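Local coordinates for pollen-specific leucine-rich repeat extensin-like protein 1 (Arabidopsis thaliana, PDB 6TME) that probably binds signalling peptides at the pollen cell surface through its leucine-rich repeat domain and connects them to the cell wall through an extensin-like region, at residues A191-N196 and V214-H219; N237-I242 and T261-S266. All blocks are in the same frame, centred on the assembly; numbering follows the deposited sequence.

In the fold
Contacts 1 and 2 come one after the other along the chain and lie in the middle of a leucine-rich repeat solenoid, their centres about 10 Å apart. Each pairs two parallel strands adjacent in the sheet: 191-193 with 214-216, then 238-240 with 262-264. Strands 214-216 and 238-240 are themselves neighbours, so the contacts together make four adjacent strands, one per coil. Between them, the backbone N of Phe217 lies 2.7 Å from Val240 O, a probable hydrogen bond, and the Phe217 and Phe241 rings meet nearly parallel inside the coil. Residues of both contacts on the opposite face, among them Phe193, Thr216, Glu238 and Asp264, meet a chain of another protein, consistent with a ligand-binding surface.

Contact 1: residues A191-N196 and V214-H219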
loop_
_atom_site.group_PDB
_atom_site.type_symbol
_atom_site.label_atom_id
_atom_site.label_comp_id
_atom_site.label_asym_id
_atom_site.label_seq_id
_atom_site.Cartn_x
_atom_site.Cartn_y
_atom_site.Cartn_z
ATOM N N ALA A 191 -1.960 -2.150 7.308
ATOM C CA ALA A 191 -1.861 -1.630 5.952
ATOM C C ALA A 191 -0.494 -0.988 5.773
ATOM O O ALA A 191 -0.087 -0.158 6.593
ATOM C CB ALA A 191 -2.966 -0.608 5.662
ATOM N N ILE A 192 0.204 -1.381 4.710
ATOM C CA ILE A 192 1.546 -0.906 4.389
ATOM C C ILE A 192 1.526 -0.502 2.914
ATOM O O ILE A 192 1.451 -1.366 2.028
ATOM C CB ILE A 192 2.622 -1.976 4.656
ATOM C CG1 ILE A 192 2.428 -2.609 6.032
ATOM C CG2 ILE A 192 4.036 -1.400 4.545
ATOM C CD1 ILE A 192 3.215 -3.889 6.259
ATOM N N PHE A 193 1.572 0.801 2.645
ATOM C CA PHE A 193 1.627 1.316 1.280
ATOM C C PHE A 193 3.029 1.861 1.039
ATOM O O PHE A 193 3.437 2.833 1.677
ATOM C CB PHE A 193 0.557 2.389 1.052
ATOM C CG PHE A 193 -0.851 1.883 1.257
ATOM C CD1 PHE A 193 -1.475 1.138 0.281
ATOM C CD2 PHE A 193 -1.538 2.132 2.450
ATOM C CE1 PHE A 193 -2.776 0.658 0.461
ATOM C CE2 PHE A 193 -2.831 1.649 2.647
ATOM C CZ PHE A 193 -3.454 0.914 1.645
ATOM N N LEU A 194 3.771 1.221 0.138
ATOM C CA LEU A 194 5.120 1.649 -0.213
ATOM C C LEU A 194 5.236 2.068 -1.668
ATOM O O LEU A 194 6.291 2.557 -2.066
ATOM C CB LEU A 194 6.134 0.530 0.057
ATOM C CG LEU A 194 6.011 -0.218 1.377
ATOM C CD1 LEU A 194 6.767 -1.529 1.260
ATOM C CD2 LEU A 194 6.546 0.635 2.543
ATOM N N ASN A 195 4.176 1.912 -2.455
ATOM C CA ASN A 195 4.292 1.967 -3.900
ATOM C C ASN A 195 4.761 3.342 -4.353
ATOM O O ASN A 195 4.628 4.344 -3.637
ATOM C CB ASN A 195 2.962 1.604 -4.573
ATOM C CG ASN A 195 1.798 2.518 -4.145
ATOM O OD1 ASN A 195 1.204 2.354 -3.072
ATOM N ND2 ASN A 195 1.482 3.487 -4.990
ATOM N N ASN A 196 5.351 3.372 -5.552
ATOM C CA ASN A 196 5.779 4.615 -6.207
ATOM C C ASN A 196 6.776 5.379 -5.344
ATOM O O ASN A 196 6.600 6.559 -5.009
ATOM C CB ASN A 196 4.581 5.492 -6.556
ATOM C CG ASN A 196 3.772 4.928 -7.691
ATOM O OD1 ASN A 196 2.932 4.040 -7.495
ATOM N ND2 ASN A 196 4.007 5.447 -8.890
ATOM N N VAL A 214 -3.405 -5.388 3.652
ATOM C CA VAL A 214 -3.007 -4.885 2.335
ATOM C C VAL A 214 -1.554 -4.437 2.391
ATOM O O VAL A 214 -1.158 -3.723 3.324
ATOM C CB VAL A 214 -3.902 -3.725 1.834
ATOM C CG1 VAL A 214 -3.945 -2.536 2.825
ATOM C CG2 VAL A 214 -3.425 -3.234 0.470
ATOM N N VAL A 215 -0.760 -4.857 1.393
ATOM C CA VAL A 215 0.626 -4.425 1.216
ATOM C C VAL A 215 0.843 -4.061 -0.254
ATOM O O VAL A 215 0.555 -4.872 -1.141
ATOM C CB VAL A 215 1.638 -5.517 1.628
ATOM C CG1 VAL A 215 3.036 -4.958 1.534
ATOM C CG2 VAL A 215 1.360 -6.087 3.031
ATOM N N THR A 216 1.365 -2.859 -0.521
ATOM C CA THR A 216 1.737 -2.471 -1.875
ATOM C C THR A 216 3.232 -2.186 -1.969
ATOM O O THR A 216 3.792 -1.463 -1.126
ATOM C CB THR A 216 0.924 -1.259 -2.372
ATOM O OG1 THR A 216 1.246 -0.068 -1.634
ATOM C CG2 THR A 216 -0.580 -1.553 -2.279
ATOM N N PHE A 217 3.873 -2.794 -2.983
ATOM C CA PHE A 217 5.266 -2.565 -3.372
ATOM C C PHE A 217 5.385 -1.961 -4.764
ATOM O O PHE A 217 6.512 -1.739 -5.233
ATOM C CB PHE A 217 6.072 -3.874 -3.410
ATOM C CG PHE A 217 6.116 -4.624 -2.136
ATOM C CD1 PHE A 217 7.133 -4.386 -1.218
ATOM C CD2 PHE A 217 5.184 -5.610 -1.872
ATOM C CE1 PHE A 217 7.198 -5.100 -0.029
ATOM C CE2 PHE A 217 5.230 -6.323 -0.682
ATOM C CZ PHE A 217 6.243 -6.065 0.244
ATOM N N ALA A 218 4.260 -1.773 -5.462
ATOM C CA ALA A 218 4.263 -1.415 -6.879
ATOM C C ALA A 218 5.202 -0.244 -7.170
ATOM O O ALA A 218 5.395 0.636 -6.337
ATOM C CB ALA A 218 2.837 -1.060 -7.312
ATOM N N HIS A 219 5.792 -0.242 -8.369
ATOM C CA HIS A 219 6.551 0.902 -8.901
ATOM C C HIS A 219 7.695 1.322 -7.976
ATOM O O HIS A 219 7.829 2.486 -7.561
ATOM C CB HIS A 219 5.622 2.076 -9.199
ATOM C CG HIS A 219 4.583 1.748 -10.222
ATOM N ND1 HIS A 219 4.895 1.166 -11.430
ATOM C CD2 HIS A 219 3.237 1.878 -10.205
ATOM C CE1 HIS A 219 3.788 0.966 -12.118
ATOM N NE2 HIS A 219 2.767 1.378 -11.393
#
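Val214 presses methyl CG1 against Ala191 CB at 3.6 Å and against Phe193 CZ at 3.7 Å. A chi1 of 56° sets that methyl between the backbone N and carbonyl carbon; the Val214 side chain crosses that of Phe193 at about a right angle. The carbonyl of Val214 accepts the N-H of Ile192, with N to O 3.0 Å. Val215 turns to the other face of the sheet, where CG2 loosely meets Ile192 CD1. This is the parallel strand pairing of successive leucine-rich repeats: Ile192, Leu194, Val215 and Phe217 fill the inside of the coil, while Ala191, Phe193, Val214 and Thr216 line the surface that packs against a chain of another protein. Thr216 N binds Ile192 O, and its hydroxyl donates to Asn195 OD1, OG1 to OD1 2.8 Å. The same OG1 sits at the edge of the Phe193 ring and takes a weak bond from Leu194 N, whose stronger acceptor is Thr216 O at 3.0 Å (N-H...O angle 146°). Asn195 ND2 reaches Asn196 OD1 almost in its own amide plane and also the backbone of the other protein's chain, so both ends of this amide are held. Phe217 runs alongside Leu194, CD1 to CD1 3.8 Å, and its carbonyl is bound by the side chains of Asn220 and Asn244, the asparagine row characteristic of these repeats. Ala218 O receives Asn196 N at 2.8 Å. His219 lies beside the Asn196 amide, planes 60° apart, with OD1 of Asn196 at the imidazole edge, 3.5 Å from CD2 of His219.

Contact 2: residues N237-I242 and T261-S266; sequences NEIVFI and TVFDAS
Asn237 O begins the pairing by receiving two backbone donors in the plane of its carbonyl, Thr261 N and Val262 N, the latter 3.2 Å from Asn237 O. The chains continue as neighbouring parallel strands of a leucine-rich repeat solenoid: Ile239 N binds Val262 O, Asp264 N binds Ile239 O, and Phe241 N closes the run on Asp264 O at 2.9 Å. Beyond the strands the CA-H of Ile242 points at Ser266 O.

Apolar contacts occupy the inside of the coil. Ile239 and Phe263 lie side by side, with CG2 of Ile239 3.4 Å from CD2 of Phe263. The Phe263 side chain, extended away from its backbone N (chi1 -168°), also brings CZ to within 4.1 Å of Phe241 CE2, and Ile254 covers it from a loop. On the opposite face Glu238 leans over Val262, CG of Glu238 to CB of Val262 3.8 Å.

Polar groups gather on that outer face, against a chain of another protein. Glu238 OE1 accepts from that chain's backbone, while OE2 receives a water that is weakly linked to Thr261 OG1. CG1 and CD1 of Ile242 lie over one face of the Asp264 carboxylate, CG1 of Ile242 3.3 Å from OD1 of Asp264. Asp264 OD2 is hydrogen-bonded to an aromatic side chain of the other protein and lies close to Asp288 OD2, which would probably raise the proton affinity of one acid. Within 261-266, OD1 of Asp264 forms an Asx turn with Ser266 N at 3.1 Å, and its syn lone pair takes the hydroxyl of Ser266, OG to OD1 2.9 Å.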
loop_
_atom_site.group_PDB
_atom_site.type_symbol
_atom_site.label_atom_id
_atom_site.label_comp_id
_atom_site.label_asym_id
_atom_site.label_seq_id
_atom_site.Cartn_x
_atom_site.Cartn_y
_atom_site.Cartn_z
ATOM N N ASN A 237 -5.260 -9.753 2.288
ATOM C CA ASN A 237 -6.294 -9.696 1.249
ATOM C C ASN A 237 -5.800 -9.205 -0.102
ATOM O O ASN A 237 -6.317 -9.663 -1.135
ATOM C CB ASN A 237 -7.455 -8.789 1.673
ATOM C CG ASN A 237 -8.275 -9.386 2.791
ATOM O OD1 ASN A 237 -8.453 -10.608 2.875
ATOM N ND2 ASN A 237 -8.766 -8.531 3.675
ATOM N N GLU A 238 -4.842 -8.269 -0.123
ATOM C CA GLU A 238 -4.417 -7.571 -1.342
ATOM C C GLU A 238 -2.919 -7.326 -1.286
ATOM O O GLU A 238 -2.422 -6.732 -0.326
ATOM C CB GLU A 238 -5.169 -6.239 -1.527
ATOM C CG GLU A 238 -6.685 -6.380 -1.526
ATOM C CD GLU A 238 -7.470 -5.066 -1.589
ATOM O OE1 GLU A 238 -6.919 -4.015 -2.006
ATOM O OE2 GLU A 238 -8.666 -5.107 -1.205
ATOM N N ILE A 239 -2.197 -7.788 -2.306
ATOM C CA ILE A 239 -0.759 -7.562 -2.411
ATOM C C ILE A 239 -0.443 -7.156 -3.844
ATOM O O ILE A 239 -0.898 -7.795 -4.797
ATOM C CB ILE A 239 0.061 -8.796 -1.975
ATOM C CG1 ILE A 239 1.545 -8.433 -1.850
ATOM C CG2 ILE A 239 -0.143 -10.007 -2.919
ATOM C CD1 ILE A 239 2.219 -9.075 -0.651
ATOM N N VAL A 240 0.304 -6.071 -4.002
ATOM C CA VAL A 240 0.521 -5.459 -5.307
ATOM C C VAL A 240 2.018 -5.252 -5.509
ATOM O O VAL A 240 2.653 -4.532 -4.730
ATOM C CB VAL A 240 -0.241 -4.133 -5.432
ATOM C CG1 VAL A 240 -0.085 -3.556 -6.828
ATOM C CG2 VAL A 240 -1.725 -4.355 -5.095
ATOM N N PHE A 241 2.572 -5.900 -6.547
ATOM C CA PHE A 241 3.981 -5.839 -6.923
ATOM C C PHE A 241 4.226 -5.156 -8.265
ATOM O O PHE A 241 5.367 -5.166 -8.741
ATOM C CB PHE A 241 4.590 -7.240 -7.055
ATOM C CG PHE A 241 4.588 -8.060 -5.814
ATOM C CD1 PHE A 241 5.578 -7.897 -4.851
ATOM C CD2 PHE A 241 3.664 -9.083 -5.660
ATOM C CE1 PHE A 241 5.595 -8.694 -3.714
ATOM C CE2 PHE A 241 3.671 -9.881 -4.537
ATOM C CZ PHE A 241 4.639 -9.695 -3.560
ATOM N N ILE A 242 3.192 -4.625 -8.916
ATOM C CA ILE A 242 3.298 -4.032 -10.248
ATOM C C ILE A 242 4.595 -3.245 -10.444
ATOM O O ILE A 242 4.876 -2.288 -9.712
ATOM C CB ILE A 242 2.097 -3.109 -10.535
ATOM C CG1 ILE A 242 0.791 -3.820 -10.286
ATOM C CG2 ILE A 242 2.132 -2.606 -11.982
ATOM C CD1 ILE A 242 -0.399 -2.913 -10.498
ATOM N N THR A 261 -7.779 -11.555 -2.251
ATOM C CA THR A 261 -8.676 -11.180 -3.338
ATOM C C THR A 261 -7.970 -10.521 -4.515
ATOM O O THR A 261 -8.543 -10.464 -5.614
ATOM C CB THR A 261 -9.752 -10.199 -2.843
ATOM O OG1 THR A 261 -9.126 -9.019 -2.317
ATOM C CG2 THR A 261 -10.619 -10.846 -1.785
ATOM N N VAL A 262 -6.773 -9.982 -4.297
ATOM C CA VAL A 262 -6.057 -9.207 -5.294
ATOM C C VAL A 262 -4.613 -9.663 -5.224
ATOM O O VAL A 262 -3.932 -9.418 -4.221
ATOM C CB VAL A 262 -6.129 -7.688 -5.061
ATOM C CG1 VAL A 262 -5.218 -6.996 -6.079
ATOM C CG2 VAL A 262 -7.556 -7.158 -5.156
ATOM N N PHE A 263 -4.138 -10.301 -6.285
ATOM C CA PHE A 263 -2.736 -10.685 -6.393
ATOM C C PHE A 263 -2.226 -10.190 -7.742
ATOM O O PHE A 263 -2.545 -10.762 -8.790
ATOM C CB PHE A 263 -2.544 -12.202 -6.241
ATOM C CG PHE A 263 -1.098 -12.589 -6.070
ATOM C CD1 PHE A 263 -0.263 -12.684 -7.166
ATOM C CD2 PHE A 263 -0.562 -12.776 -4.811
ATOM C CE1 PHE A 263 1.073 -12.988 -7.007
ATOM C CE2 PHE A 263 0.777 -13.073 -4.646
ATOM C CZ PHE A 263 1.592 -13.184 -5.740
ATOM N N ASP A 264 -1.422 -9.139 -7.723
ATOM C CA ASP A 264 -0.941 -8.512 -8.949
ATOM C C ASP A 264 0.589 -8.544 -8.953
ATOM O O ASP A 264 1.233 -7.866 -8.147
ATOM C CB ASP A 264 -1.493 -7.091 -9.073
ATOM C CG ASP A 264 -1.335 -6.519 -10.484
ATOM O OD1 ASP A 264 -0.292 -6.785 -11.127
ATOM O OD2 ASP A 264 -2.249 -5.790 -10.940
ATOM N N ALA A 265 1.163 -9.346 -9.852
ATOM C CA ALA A 265 2.606 -9.511 -9.978
ATOM C C ALA A 265 3.116 -8.986 -11.312
ATOM O O ALA A 265 4.214 -9.358 -11.746
ATOM C CB ALA A 265 3.003 -10.977 -9.800
ATOM N N SER A 266 2.372 -8.082 -11.937
ATOM C CA SER A 266 2.630 -7.774 -13.330
ATOM C C SER A 266 3.826 -6.835 -13.486
ATOM O O SER A 266 4.231 -6.119 -12.554
ATOM C CB SER A 266 1.387 -7.168 -13.995
ATOM O OG SER A 266 1.079 -5.892 -13.470
HETATM O O HOH W 1 -10.905 -6.832 -0.320
#